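PDB 4ITA: succinate-semialdehyde dehydrogenase from Synechococcus sp., which oxidises succinic semialdehyde to succinate as a member of the aldehyde dehydrogenase family, probably with NADP+ as the electron acceptor. Local coordinates for residues 313-318 with 360-365; 326-331 with 347-352; 131-136 with 257-262; 9-14 with 340-345. All coordinates share one frame; numbering follows the deposited sequence.

Followed from the N terminus, the chain opens contact 4 first, in the hairpin loop 9-14. Contact 3 opens and closes next: it joins 131-136, beside the cofactor, to 257-262, within the much longer span that contact 4 brackets. Helix 309-325 then opens contact 1 at 313-318, and the strand that follows it opens contact 2 at 326-331. Residues 340-345 close contact 4, so it crosses both of the contacts just opened. Contact 2 closes at 347-352 and contact 1 at 360-365, the shorter loop lying within the longer. Contacts 1 and 3 meet each other and NADPH; contact 2 pairs edge strand 328-331 with its neighbour, and contact 4 joins the N-terminal hairpin to loop 340-345.

Contact 1: residues 313-318 with 360-365; sequences QDISRQ and EELFAP. With NDP (NADPH dihydro-nicotinamide-adenine-dinucleotide phosphate), chain C; EDO (1,2-ethanediol), chain I; EDO (1,2-ethanediol), chain O.
With CG anti to its carbonyl carbon (chi1 -71°) and the chain extended beyond it, Gln318 carries its amide to the loop 360-365, where Glu360, similarly turned about its first bond and equally extended, brings up a carboxylate. The two flat groups stand 50° apart. Gln318 NE2 lies 2.9 Å from Glu360 OE1 in a nearly straight hydrogen bond that keeps to the amide plane but meets the carboxylate from above. A weak second bond runs from Gln318 NE2 to Glu361 O at 3.3 Å; together with an ethanediol hydroxyl that donates to Gln318 OE1 and accepts from Phe363 N, these bonds probably limit the amide's rotation. Two waters link the Arg317 guanidinium to the oxygens of Glu360, which also pairs with Lys356. Ile315 CG1 packs on Ala364 CB at 3.6 Å, and its CD1 meets Leu362 CD2 at 3.9 Å.

Glu361 leaves the backbone on the side away from the helix, and its extended chain brings both oxygens to the nicotinamide ribose of NADPH: OE1 takes O3D at 2.6 Å and OE2 takes O2D at 2.8 Å, a clasp familiar from aldehyde dehydrogenases. The Phe363 ring supports the same sugar, its CE1 3.4 Å from C2D of NADPH. A serine at Phe363 would probably deprive the ribose of the ring it rests against.

Leu362 and Ile315 reach on to Met368 and Val366 of strand 366-372, and Lys268 of strand 267-273 pairs with Glu361, so the cofactor loop packs between helix 309-325 and these strands of the seven-stranded sheet.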
# COMPACT_ATOMS: atom_id res chain seq x y z
N GLN A 313 -15.70 30.52 2.76
CA GLN A 313 -17.00 30.36 2.10
C GLN A 313 -17.61 29.01 2.42
O GLN A 313 -18.81 28.91 2.70
CB GLN A 313 -16.86 30.53 0.59
CG GLN A 313 -16.55 31.94 0.15
CD GLN A 313 -16.13 32.00 -1.30
OE1 GLN A 313 -15.85 30.97 -1.92
NE2 GLN A 313 -16.08 33.21 -1.85
N ASP A 314 -16.79 27.97 2.39
CA ASP A 314 -17.28 26.62 2.64
C ASP A 314 -17.82 26.45 4.06
O ASP A 314 -18.95 25.96 4.24
CB ASP A 314 -16.21 25.57 2.34
CG ASP A 314 -15.92 25.42 0.86
OD1 ASP A 314 -16.71 25.91 0.03
OD2 ASP A 314 -14.89 24.80 0.53
N ILE A 315 -17.05 26.83 5.08
CA ILE A 315 -17.54 26.67 6.44
C ILE A 315 -18.78 27.54 6.70
O ILE A 315 -19.70 27.12 7.40
CB ILE A 315 -16.45 26.91 7.53
CG1 ILE A 315 -16.97 26.52 8.92
CG2 ILE A 315 -15.97 28.36 7.53
CD1 ILE A 315 -17.21 25.03 9.13
N SER A 316 -18.80 28.73 6.12
CA SER A 316 -19.94 29.63 6.31
C SER A 316 -21.21 28.97 5.77
O SER A 316 -22.26 29.02 6.42
CB SER A 316 -19.70 30.97 5.62
OG SER A 316 -18.61 31.66 6.20
N ARG A 317 -21.10 28.35 4.60
CA ARG A 317 -22.23 27.66 4.00
C ARG A 317 -22.63 26.43 4.81
O ARG A 317 -23.82 26.21 5.06
CB ARG A 317 -21.91 27.26 2.55
CG ARG A 317 -23.09 26.56 1.87
CD ARG A 317 -22.69 25.87 0.56
NE ARG A 317 -21.51 25.01 0.71
CZ ARG A 317 -21.50 23.83 1.32
NH1 ARG A 317 -22.61 23.35 1.86
NH2 ARG A 317 -20.37 23.14 1.40
N GLN A 318 -21.66 25.62 5.22
CA GLN A 318 -21.95 24.42 6.01
C GLN A 318 -22.72 24.78 7.27
O GLN A 318 -23.73 24.14 7.61
CB GLN A 318 -20.67 23.69 6.40
CG GLN A 318 -19.95 22.99 5.27
CD GLN A 318 -18.62 22.43 5.72
OE1 GLN A 318 -17.75 23.17 6.16
NE2 GLN A 318 -18.47 21.11 5.64
N GLU A 360 -19.74 15.49 7.29
CA GLU A 360 -18.71 16.31 6.64
C GLU A 360 -17.61 16.73 7.59
O GLU A 360 -17.79 16.74 8.81
CB GLU A 360 -19.33 17.57 6.03
CG GLU A 360 -20.36 17.28 4.95
CD GLU A 360 -20.82 18.52 4.23
OE1 GLU A 360 -20.80 19.61 4.84
OE2 GLU A 360 -21.19 18.41 3.05
N GLU A 361 -16.46 17.07 7.01
CA GLU A 361 -15.35 17.61 7.79
C GLU A 361 -15.50 19.11 7.95
O GLU A 361 -15.70 19.83 6.96
CB GLU A 361 -14.01 17.30 7.12
CG GLU A 361 -12.83 17.88 7.89
CD GLU A 361 -11.48 17.47 7.33
OE1 GLU A 361 -11.33 17.45 6.09
OE2 GLU A 361 -10.56 17.19 8.14
N LEU A 362 -15.43 19.58 9.19
CA LEU A 362 -15.47 21.01 9.47
C LEU A 362 -14.06 21.51 9.71
O LEU A 362 -13.48 21.32 10.78
CB LEU A 362 -16.38 21.29 10.67
CG LEU A 362 -17.85 20.87 10.53
CD1 LEU A 362 -18.65 21.39 11.71
CD2 LEU A 362 -18.45 21.33 9.21
N PHE A 363 -13.49 22.13 8.68
CA PHE A 363 -12.08 22.49 8.65
C PHE A 363 -11.94 23.95 9.05
O PHE A 363 -11.55 24.80 8.26
CB PHE A 363 -11.53 22.24 7.24
CG PHE A 363 -10.08 21.83 7.21
CD1 PHE A 363 -9.65 20.71 7.90
CD2 PHE A 363 -9.16 22.56 6.48
CE1 PHE A 363 -8.32 20.32 7.86
CE2 PHE A 363 -7.83 22.18 6.43
CZ PHE A 363 -7.41 21.06 7.12
N ALA A 364 -12.28 24.22 10.31
CA ALA A 364 -12.45 25.55 10.86
C ALA A 364 -12.79 25.32 12.33
O ALA A 364 -13.09 24.20 12.72
CB ALA A 364 -13.61 26.25 10.14
N PRO A 365 -12.74 26.38 13.17
CA PRO A 365 -12.91 26.12 14.61
C PRO A 365 -14.38 26.00 15.03
O PRO A 365 -14.87 26.80 15.83
CB PRO A 365 -12.27 27.34 15.26
CG PRO A 365 -12.50 28.44 14.26
CD PRO A 365 -12.39 27.79 12.90
PA NDP C . -6.81 19.79 -1.14
O1A NDP C . -7.03 18.31 -1.33
O2A NDP C . -7.69 20.77 -1.87
O5B NDP C . -5.30 20.13 -1.52
C5B NDP C . -4.19 19.37 -1.02
C4B NDP C . -3.11 19.22 -2.08
O4B NDP C . -3.63 18.45 -3.17
C3B NDP C . -2.68 20.55 -2.70
O3B NDP C . -1.31 20.45 -3.09
C2B NDP C . -3.55 20.63 -3.94
O2B NDP C . -3.00 21.45 -4.97
C1B NDP C . -3.51 19.20 -4.38
N9A NDP C . -4.62 18.77 -5.24
C8A NDP C . -5.92 19.12 -5.16
N7A NDP C . -6.64 18.47 -6.11
C5A NDP C . -5.79 17.68 -6.78
C6A NDP C . -5.86 16.72 -7.90
N6A NDP C . -7.05 16.48 -8.50
N1A NDP C . -4.72 16.12 -8.28
C2A NDP C . -3.54 16.35 -7.69
N3A NDP C . -3.39 17.21 -6.67
C4A NDP C . -4.46 17.87 -6.20
O3 NDP C . -6.87 19.97 0.47
PN NDP C . -7.39 21.17 1.44
O1N NDP C . -8.68 21.78 0.94
O2N NDP C . -6.20 22.03 1.75
O5D NDP C . -7.76 20.33 2.77
C5D NDP C . -6.74 19.68 3.51
C4D NDP C . -7.15 18.25 3.80
O4D NDP C . -6.00 17.47 4.17
C3D NDP C . -8.13 18.13 4.95
O3D NDP C . -9.15 17.18 4.63
C2D NDP C . -7.22 17.65 6.07
O2D NDP C . -7.98 17.00 7.09
C1D NDP C . -6.30 16.70 5.34
N1N NDP C . -5.10 16.45 6.14
C2N NDP C . -4.65 15.19 6.32
C3N NDP C . -3.84 14.88 7.41
C7N NDP C . -3.30 13.50 7.63
O7N NDP C . -2.11 13.38 7.92
N7N NDP C . -4.11 12.45 7.50
C4N NDP C . -3.49 15.94 8.44
C5N NDP C . -3.63 17.26 7.84
C6N NDP C . -4.42 17.46 6.72
P2B NDP C . -3.53 22.95 -5.22
O1X NDP C . -2.68 23.38 -6.38
O2X NDP C . -4.99 22.84 -5.57
O3X NDP C . -3.27 23.76 -3.99
C1 EDO I . -14.56 22.74 4.20
O1 EDO I . -14.30 21.42 4.69
C2 EDO I . -14.52 23.74 5.35
O2 EDO I . -15.06 23.12 6.51
C1 EDO O . -10.80 20.16 4.09
O1 EDO O . -12.00 19.43 4.40
C2 EDO O . -11.10 21.39 3.25
O2 EDO O . -11.13 21.01 1.87
O HOH W 1 -22.83 21.20 4.16
O HOH W 2 -21.00 20.39 1.36

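Contact 2: residues 326-331 with 347-352; sequences GAKILL and ILTEIP
An antiparallel strand pair with a beta bulge joins 326-331 to 347-352 at one border of the seven-stranded mixed sheet, where strand 328-331 is outermost within the chain. Lys328 and Thr349 form a hydrogen-bonded pair, with Lys328 N 2.9 Å from Thr349 O and the return bond from Thr349 N to Lys328 O. Ile329 and Leu348 follow as a non-hydrogen-bonded pair; their side chains lie side by side on the face toward Val323 of helix 309-325, Ile329 CG1 4.0 Å from Leu348 CD2. The register then slips by one residue. Leu330 N reaches Ile347 O at 2.9 Å, yet it is Leu331 O that accepts from Ile347 N, at 3.1 Å. Leu330 runs alongside Ile347, CD2 against CG2, and packs on Leu281 and His285 of helix 274-289.

At the Lys328 end of the strand pair, Lys328 bends at its second torsion (-53°) and again at its fourth, which turns its ammonium back to Glu350. The salt bridge from Lys328 NZ to Glu350 OE1, 3.0 Å, is made on the syn side of the carboxylate, 33° out of its plane.

Gly326 follows helix 309-325 and closes it with a Schellman motif, at backbone angles that call for glycine. The Pro352 ring packs beside it, CG 3.9 Å from Gly326 CA. A glycine at Pro352 would probably open a gap beside this helix end, where the ring now packs. Ala327 CB touches Ile351 CG1, and one water donates to both Gly326 O and Glu350 O, the latter at 2.8 Å.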
# COMPACT_ATOMS: atom_id res chain seq x y z
N GLY A 326 -32.17 23.35 11.37
CA GLY A 326 -32.64 23.30 12.74
C GLY A 326 -31.57 23.27 13.82
O GLY A 326 -31.88 23.33 15.00
N ALA A 327 -30.30 23.17 13.42
CA ALA A 327 -29.21 23.19 14.39
C ALA A 327 -29.19 24.51 15.13
O ALA A 327 -29.57 25.55 14.58
CB ALA A 327 -27.88 22.94 13.71
N LYS A 328 -28.73 24.48 16.38
CA LYS A 328 -28.66 25.69 17.19
C LYS A 328 -27.22 26.18 17.32
O LYS A 328 -26.30 25.37 17.45
CB LYS A 328 -29.24 25.43 18.58
CG LYS A 328 -30.69 24.97 18.53
CD LYS A 328 -31.55 25.93 17.73
CE LYS A 328 -32.97 25.40 17.60
NZ LYS A 328 -33.41 24.79 18.89
N ILE A 329 -27.04 27.49 17.27
CA ILE A 329 -25.74 28.11 17.47
C ILE A 329 -25.62 28.52 18.93
O ILE A 329 -26.38 29.37 19.42
CB ILE A 329 -25.57 29.38 16.61
CG1 ILE A 329 -25.70 29.05 15.12
CG2 ILE A 329 -24.23 30.04 16.91
CD1 ILE A 329 -25.69 30.29 14.23
N LEU A 330 -24.67 27.93 19.64
CA LEU A 330 -24.41 28.30 21.02
C LEU A 330 -23.44 29.48 21.07
O LEU A 330 -23.48 30.30 21.99
CB LEU A 330 -23.86 27.09 21.78
CG LEU A 330 -23.68 27.18 23.30
CD1 LEU A 330 -25.01 27.43 24.00
CD2 LEU A 330 -23.03 25.91 23.82
N LEU A 331 -22.58 29.56 20.05
CA LEU A 331 -21.54 30.57 19.98
C LEU A 331 -21.07 30.72 18.54
O LEU A 331 -20.95 29.72 17.83
CB LEU A 331 -20.35 30.13 20.84
CG LEU A 331 -19.21 31.14 20.92
CD1 LEU A 331 -19.58 32.28 21.87
CD2 LEU A 331 -17.94 30.48 21.37
N ILE A 347 -19.86 26.85 18.21
CA ILE A 347 -20.38 25.60 18.75
C ILE A 347 -21.80 25.39 18.26
O ILE A 347 -22.64 26.29 18.41
CB ILE A 347 -20.35 25.58 20.29
CG1 ILE A 347 -18.92 25.74 20.81
CG2 ILE A 347 -21.00 24.30 20.82
CD1 ILE A 347 -18.83 25.99 22.31
N LEU A 348 -22.04 24.24 17.64
CA LEU A 348 -23.37 23.84 17.16
C LEU A 348 -23.90 22.69 17.99
O LEU A 348 -23.18 21.73 18.29
CB LEU A 348 -23.31 23.42 15.69
CG LEU A 348 -22.75 24.41 14.67
CD1 LEU A 348 -22.69 23.79 13.28
CD2 LEU A 348 -23.55 25.71 14.66
N THR A 349 -25.17 22.79 18.37
CA THR A 349 -25.84 21.76 19.15
C THR A 349 -27.17 21.41 18.49
O THR A 349 -27.62 22.10 17.57
CB THR A 349 -26.14 22.26 20.57
OG1 THR A 349 -27.08 23.34 20.51
CG2 THR A 349 -24.86 22.75 21.26
N GLU A 350 -27.78 20.33 18.96
CA GLU A 350 -29.12 19.92 18.52
C GLU A 350 -29.20 19.81 17.00
O GLU A 350 -30.18 20.23 16.38
CB GLU A 350 -30.18 20.91 19.02
CG GLU A 350 -30.20 21.10 20.52
CD GLU A 350 -31.20 22.16 20.95
OE1 GLU A 350 -32.17 22.40 20.21
OE2 GLU A 350 -31.00 22.75 22.04
N ILE A 351 -28.17 19.24 16.40
CA ILE A 351 -28.14 19.07 14.96
C ILE A 351 -29.13 17.98 14.56
O ILE A 351 -29.05 16.87 15.08
CB ILE A 351 -26.72 18.74 14.46
CG1 ILE A 351 -25.75 19.84 14.90
CG2 ILE A 351 -26.72 18.58 12.94
CD1 ILE A 351 -24.30 19.42 14.87
N PRO A 352 -30.06 18.30 13.65
CA PRO A 352 -31.09 17.33 13.24
C PRO A 352 -30.50 16.07 12.62
O PRO A 352 -29.52 16.14 11.88
CB PRO A 352 -31.89 18.10 12.18
CG PRO A 352 -31.67 19.53 12.51
CD PRO A 352 -30.27 19.62 13.02
O HOH W 3 -32.95 20.60 16.36

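Contact 3: residues 131-136 with 257-262; sequences PWNFPF and TMNNGQ. With NDP (NADPH dihydro-nicotinamide-adenine-dinucleotide phosphate), chain C.
Gln262 O is gripped by two side-chain amides that reach it from opposite faces of its carbonyl plane: Asn133 ND2, 2.9 Å away from across the contact, and Asn259 ND2 from its own loop. Each donor sits well above the plane. Asn259 ND2 also bonds to Asn133 O at 2.9 Å, so the two asparagines and Gln262 lock the loops together. The Asn259 amide lies stacked on one face of the Phe134 ring, their planes only 8° apart, with ND2 3.7 Å from Phe134 CZ; its OD1 is held by Lys77.

Trp132 and Gln262 cross at about a right angle, Trp132 CH2 lying 3.2 Å from Gln262 OE1, an oxygen that accepts from Ala307 N. Gln262 NE2 turns back to Asn259 O at 3.1 Å. Asn133 meanwhile touches the nicotinamide, ND2 3.2 Å from C5N of NADPH, in the Pro-Trp-Asn-Phe-Pro sequence well known in aldehyde dehydrogenases.

This buried junction joins the loop between strand 115-129 and helix 137-149 to the link from helix 245-257 into strand 267-273, while Phe134 also leans on Glu85 of helix 79-103.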
# COMPACT_ATOMS: atom_id res chain seq x y z
N PRO A 131 -0.58 19.55 1.56
CA PRO A 131 -1.55 20.61 1.79
C PRO A 131 -0.98 21.83 2.53
O PRO A 131 0.10 21.76 3.11
CB PRO A 131 -2.59 19.92 2.67
CG PRO A 131 -1.74 19.08 3.55
CD PRO A 131 -0.60 18.56 2.66
N TRP A 132 -1.73 22.93 2.52
CA TRP A 132 -1.24 24.16 3.14
C TRP A 132 -1.33 24.17 4.66
O TRP A 132 -0.77 25.05 5.29
CB TRP A 132 -1.95 25.40 2.56
CG TRP A 132 -3.45 25.28 2.53
CD1 TRP A 132 -4.23 25.05 1.44
CD2 TRP A 132 -4.36 25.37 3.65
NE1 TRP A 132 -5.55 25.01 1.79
CE2 TRP A 132 -5.66 25.19 3.14
CE3 TRP A 132 -4.19 25.60 5.02
CZ2 TRP A 132 -6.79 25.22 3.96
CZ3 TRP A 132 -5.32 25.62 5.84
CH2 TRP A 132 -6.60 25.43 5.30
N ASN A 133 -2.03 23.21 5.28
CA ASN A 133 -2.33 23.39 6.71
C ASN A 133 -1.15 23.22 7.67
O ASN A 133 -1.09 23.89 8.69
CB ASN A 133 -3.58 22.61 7.16
CG ASN A 133 -3.36 21.12 7.20
OD1 ASN A 133 -2.57 20.56 6.44
ND2 ASN A 133 -4.08 20.46 8.11
N PHE A 134 -0.22 22.33 7.32
CA PHE A 134 1.03 22.21 8.06
C PHE A 134 2.12 22.19 7.01
O PHE A 134 2.65 21.14 6.67
CB PHE A 134 1.06 20.94 8.92
CG PHE A 134 0.07 20.96 10.06
CD1 PHE A 134 -1.17 20.36 9.93
CD2 PHE A 134 0.39 21.58 11.26
CE1 PHE A 134 -2.08 20.37 10.98
CE2 PHE A 134 -0.52 21.59 12.32
CZ PHE A 134 -1.76 20.99 12.17
N PRO A 135 2.43 23.38 6.47
CA PRO A 135 3.20 23.45 5.23
C PRO A 135 4.67 23.05 5.36
O PRO A 135 5.30 22.77 4.34
CB PRO A 135 3.06 24.92 4.82
CG PRO A 135 2.87 25.65 6.12
CD PRO A 135 2.08 24.71 6.99
N PHE A 136 5.20 23.02 6.59
CA PHE A 136 6.54 22.48 6.83
C PHE A 136 6.47 21.05 7.35
O PHE A 136 7.10 20.15 6.79
CB PHE A 136 7.32 23.35 7.83
CG PHE A 136 8.10 24.48 7.21
CD1 PHE A 136 7.46 25.44 6.43
CD2 PHE A 136 9.46 24.60 7.42
CE1 PHE A 136 8.18 26.49 5.87
CE2 PHE A 136 10.19 25.64 6.86
CZ PHE A 136 9.54 26.59 6.08
N THR A 257 -9.49 23.93 18.22
CA THR A 257 -9.19 25.28 17.74
C THR A 257 -7.74 25.53 17.30
O THR A 257 -7.47 26.55 16.69
CB THR A 257 -9.65 26.38 18.74
OG1 THR A 257 -8.86 26.32 19.94
CG2 THR A 257 -11.13 26.21 19.08
N MET A 258 -6.83 24.61 17.61
CA MET A 258 -5.44 24.75 17.17
C MET A 258 -5.38 24.83 15.64
O MET A 258 -6.22 24.26 14.96
CB MET A 258 -4.60 23.55 17.65
CG MET A 258 -5.07 22.21 17.09
SD MET A 258 -4.24 20.74 17.73
CE MET A 258 -5.18 19.45 16.91
N ASN A 259 -4.39 25.54 15.13
CA ASN A 259 -4.23 25.72 13.68
C ASN A 259 -5.47 26.34 13.05
O ASN A 259 -5.83 26.04 11.91
CB ASN A 259 -3.89 24.40 12.98
CG ASN A 259 -2.94 24.59 11.82
OD1 ASN A 259 -1.91 25.24 11.98
ND2 ASN A 259 -3.28 24.05 10.65
N ASN A 260 -6.13 27.21 13.83
CA ASN A 260 -7.39 27.85 13.43
C ASN A 260 -8.45 26.83 13.02
O ASN A 260 -9.29 27.09 12.15
CB ASN A 260 -7.14 28.89 12.33
CG ASN A 260 -6.04 29.87 12.70
OD1 ASN A 260 -5.87 30.19 13.88
ND2 ASN A 260 -5.28 30.33 11.71
N GLY A 261 -8.39 25.67 13.66
CA GLY A 261 -9.32 24.58 13.41
C GLY A 261 -8.95 23.69 12.24
O GLY A 261 -9.57 22.65 12.04
N GLN A 262 -7.93 24.09 11.47
CA GLN A 262 -7.61 23.41 10.22
C GLN A 262 -6.64 22.26 10.40
O GLN A 262 -5.49 22.29 9.94
CB GLN A 262 -7.09 24.43 9.21
CG GLN A 262 -8.09 25.56 8.95
CD GLN A 262 -7.46 26.83 8.42
OE1 GLN A 262 -7.95 27.42 7.46
NE2 GLN A 262 -6.37 27.26 9.06
PA NDP C . -6.81 19.79 -1.14
O1A NDP C . -7.03 18.31 -1.33
O2A NDP C . -7.69 20.77 -1.87
O5B NDP C . -5.30 20.13 -1.52
C5B NDP C . -4.19 19.37 -1.02
C4B NDP C . -3.11 19.22 -2.08
O4B NDP C . -3.63 18.45 -3.17
C3B NDP C . -2.68 20.55 -2.70
O3B NDP C . -1.31 20.45 -3.09
C2B NDP C . -3.55 20.63 -3.94
O2B NDP C . -3.00 21.45 -4.97
C1B NDP C . -3.51 19.20 -4.38
N9A NDP C . -4.62 18.77 -5.24
C8A NDP C . -5.92 19.12 -5.16
N7A NDP C . -6.64 18.47 -6.11
C5A NDP C . -5.79 17.68 -6.78
C6A NDP C . -5.86 16.72 -7.90
N6A NDP C . -7.05 16.48 -8.50
N1A NDP C . -4.72 16.12 -8.28
C2A NDP C . -3.54 16.35 -7.69
N3A NDP C . -3.39 17.21 -6.67
C4A NDP C . -4.46 17.87 -6.20
O3 NDP C . -6.87 19.97 0.47
PN NDP C . -7.39 21.17 1.44
O1N NDP C . -8.68 21.78 0.94
O2N NDP C . -6.20 22.03 1.75
O5D NDP C . -7.76 20.33 2.77
C5D NDP C . -6.74 19.68 3.51
C4D NDP C . -7.15 18.25 3.80
O4D NDP C . -6.00 17.47 4.17
C3D NDP C . -8.13 18.13 4.95
O3D NDP C . -9.15 17.18 4.63
C2D NDP C . -7.22 17.65 6.07
O2D NDP C . -7.98 17.00 7.09
C1D NDP C . -6.30 16.70 5.34
N1N NDP C . -5.10 16.45 6.14
C2N NDP C . -4.65 15.19 6.32
C3N NDP C . -3.84 14.88 7.41
C7N NDP C . -3.30 13.50 7.63
O7N NDP C . -2.11 13.38 7.92
N7N NDP C . -4.11 12.45 7.50
C4N NDP C . -3.49 15.94 8.44
C5N NDP C . -3.63 17.26 7.84
C6N NDP C . -4.42 17.46 6.72
P2B NDP C . -3.53 22.95 -5.22
O1X NDP C . -2.68 23.38 -6.38
O2X NDP C . -4.99 22.84 -5.57
O3X NDP C . -3.27 23.76 -3.99

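Contact 4: residues 9-14 with 340-345; sequences NPTTGE and GYFYPP. With EDO (1,2-ethanediol), chain G.
The ring of Tyr341 lies across Pro10, in the loop of the beta hairpin formed by strands 6-8 and 15-18. Its CG is anti to the carbonyl carbon (chi1 -47°), which swings the ring back toward the hairpin, so that CD2 comes 3.6 Å from Pro10 CB and Pro10 O stands over one ring face. That same oxygen accepts from Tyr341 N at 3.0 Å, nearly in line with the C=O bond; one carbonyl thus meets both the backbone and the ring of a single residue. Phe342, next along, approaches the hairpin differently: it offers its ring edge to Thr11 O, with CE1 4.1 Å away, while Arg338 makes a cation-pi contact with the ring.

Just before them, Gly340 comes close to the hairpin, its CA 3.1 Å from Pro10 O. A side chain here would clash with both Pro10 O and Thr11 O, and the backbone angles of Gly340 alone call for glycine. The hairpin loop is internally braced by an Asx turn, Asn9 OD1 accepting from Thr11 N at 3.0 Å, and by an ST turn at Thr12. Tyr341, the centre of an inverse gamma turn, also packs on Glu309 at the start of helix 309-325, so through loop 340-345 the hairpin is joined to that helix. At the far end of the ring, Tyr341 OH lies 4.0 Å from Gly13 CA.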
# COMPACT_ATOMS: atom_id res chain seq x y z
N ASN A 9 -1.86 36.86 1.55
CA ASN A 9 -1.89 36.93 3.01
C ASN A 9 -3.33 36.87 3.52
O ASN A 9 -4.11 37.79 3.28
CB ASN A 9 -1.21 38.23 3.47
CG ASN A 9 -0.96 38.27 4.96
OD1 ASN A 9 -1.72 37.70 5.75
ND2 ASN A 9 0.10 38.95 5.36
N PRO A 10 -3.69 35.80 4.25
CA PRO A 10 -5.09 35.64 4.67
C PRO A 10 -5.51 36.59 5.78
O PRO A 10 -6.71 36.71 6.03
CB PRO A 10 -5.14 34.19 5.16
CG PRO A 10 -3.75 33.92 5.66
CD PRO A 10 -2.85 34.66 4.68
N THR A 11 -4.56 37.26 6.43
CA THR A 11 -4.89 38.25 7.45
C THR A 11 -5.39 39.55 6.82
O THR A 11 -6.24 40.24 7.39
CB THR A 11 -3.69 38.48 8.39
OG1 THR A 11 -3.38 37.26 9.05
CG2 THR A 11 -4.01 39.55 9.45
N THR A 12 -4.88 39.87 5.64
CA THR A 12 -5.21 41.13 4.97
C THR A 12 -5.97 40.93 3.66
O THR A 12 -6.64 41.85 3.19
CB THR A 12 -3.95 41.94 4.68
OG1 THR A 12 -3.09 41.19 3.81
CG2 THR A 12 -3.21 42.28 5.96
N GLY A 13 -5.85 39.75 3.07
CA GLY A 13 -6.42 39.50 1.76
C GLY A 13 -5.53 40.00 0.62
O GLY A 13 -5.89 39.88 -0.55
N GLU A 14 -4.37 40.54 0.97
CA GLU A 14 -3.46 41.10 -0.02
C GLU A 14 -2.67 40.04 -0.80
O GLU A 14 -2.07 39.15 -0.21
CB GLU A 14 -2.48 42.07 0.63
CG GLU A 14 -1.34 42.49 -0.29
CD GLU A 14 -0.45 43.56 0.32
OE1 GLU A 14 0.26 44.25 -0.45
OE2 GLU A 14 -0.46 43.72 1.55
N GLY A 340 -9.54 40.13 6.10
CA GLY A 340 -8.98 38.81 6.31
C GLY A 340 -10.06 37.76 6.45
O GLY A 340 -11.22 38.08 6.72
N TYR A 341 -9.69 36.50 6.28
CA TYR A 341 -10.67 35.42 6.20
C TYR A 341 -11.06 34.87 7.58
O TYR A 341 -10.94 33.67 7.84
CB TYR A 341 -10.14 34.28 5.32
CG TYR A 341 -9.55 34.74 4.01
CD1 TYR A 341 -10.20 35.68 3.21
CD2 TYR A 341 -8.32 34.25 3.57
CE1 TYR A 341 -9.64 36.10 2.01
CE2 TYR A 341 -7.76 34.67 2.38
CZ TYR A 341 -8.43 35.59 1.60
OH TYR A 341 -7.87 36.00 0.42
N PHE A 342 -11.55 35.75 8.45
CA PHE A 342 -11.80 35.40 9.84
C PHE A 342 -13.16 34.76 10.07
O PHE A 342 -14.19 35.27 9.62
CB PHE A 342 -11.65 36.64 10.74
CG PHE A 342 -10.22 37.04 10.99
CD1 PHE A 342 -9.60 37.98 10.17
CD2 PHE A 342 -9.50 36.49 12.03
CE1 PHE A 342 -8.28 38.36 10.40
CE2 PHE A 342 -8.19 36.86 12.26
CZ PHE A 342 -7.58 37.79 11.44
N TYR A 343 -13.14 33.62 10.75
CA TYR A 343 -14.34 32.93 11.21
C TYR A 343 -14.15 32.60 12.69
O TYR A 343 -13.10 32.09 13.08
CB TYR A 343 -14.58 31.65 10.40
CG TYR A 343 -16.00 31.16 10.49
CD1 TYR A 343 -16.96 31.58 9.58
CD2 TYR A 343 -16.39 30.29 11.49
CE1 TYR A 343 -18.26 31.15 9.66
CE2 TYR A 343 -17.71 29.85 11.58
CZ TYR A 343 -18.63 30.29 10.66
OH TYR A 343 -19.93 29.84 10.76
N PRO A 344 -15.14 32.91 13.54
CA PRO A 344 -14.96 32.79 14.99
C PRO A 344 -15.16 31.36 15.49
O PRO A 344 -15.84 30.57 14.84
CB PRO A 344 -16.08 33.67 15.54
CG PRO A 344 -17.17 33.50 14.55
CD PRO A 344 -16.47 33.44 13.20
N PRO A 345 -14.55 31.03 16.64
CA PRO A 345 -14.88 29.78 17.33
C PRO A 345 -16.40 29.64 17.44
O PRO A 345 -17.08 30.58 17.84
CB PRO A 345 -14.25 29.98 18.71
CG PRO A 345 -13.05 30.84 18.42
CD PRO A 345 -13.52 31.80 17.36
C1 EDO G . -12.53 38.54 3.08
O1 EDO G . -13.22 37.93 4.18
C2 EDO G . -11.91 39.86 3.53
O2 EDO G . -12.80 40.49 4.46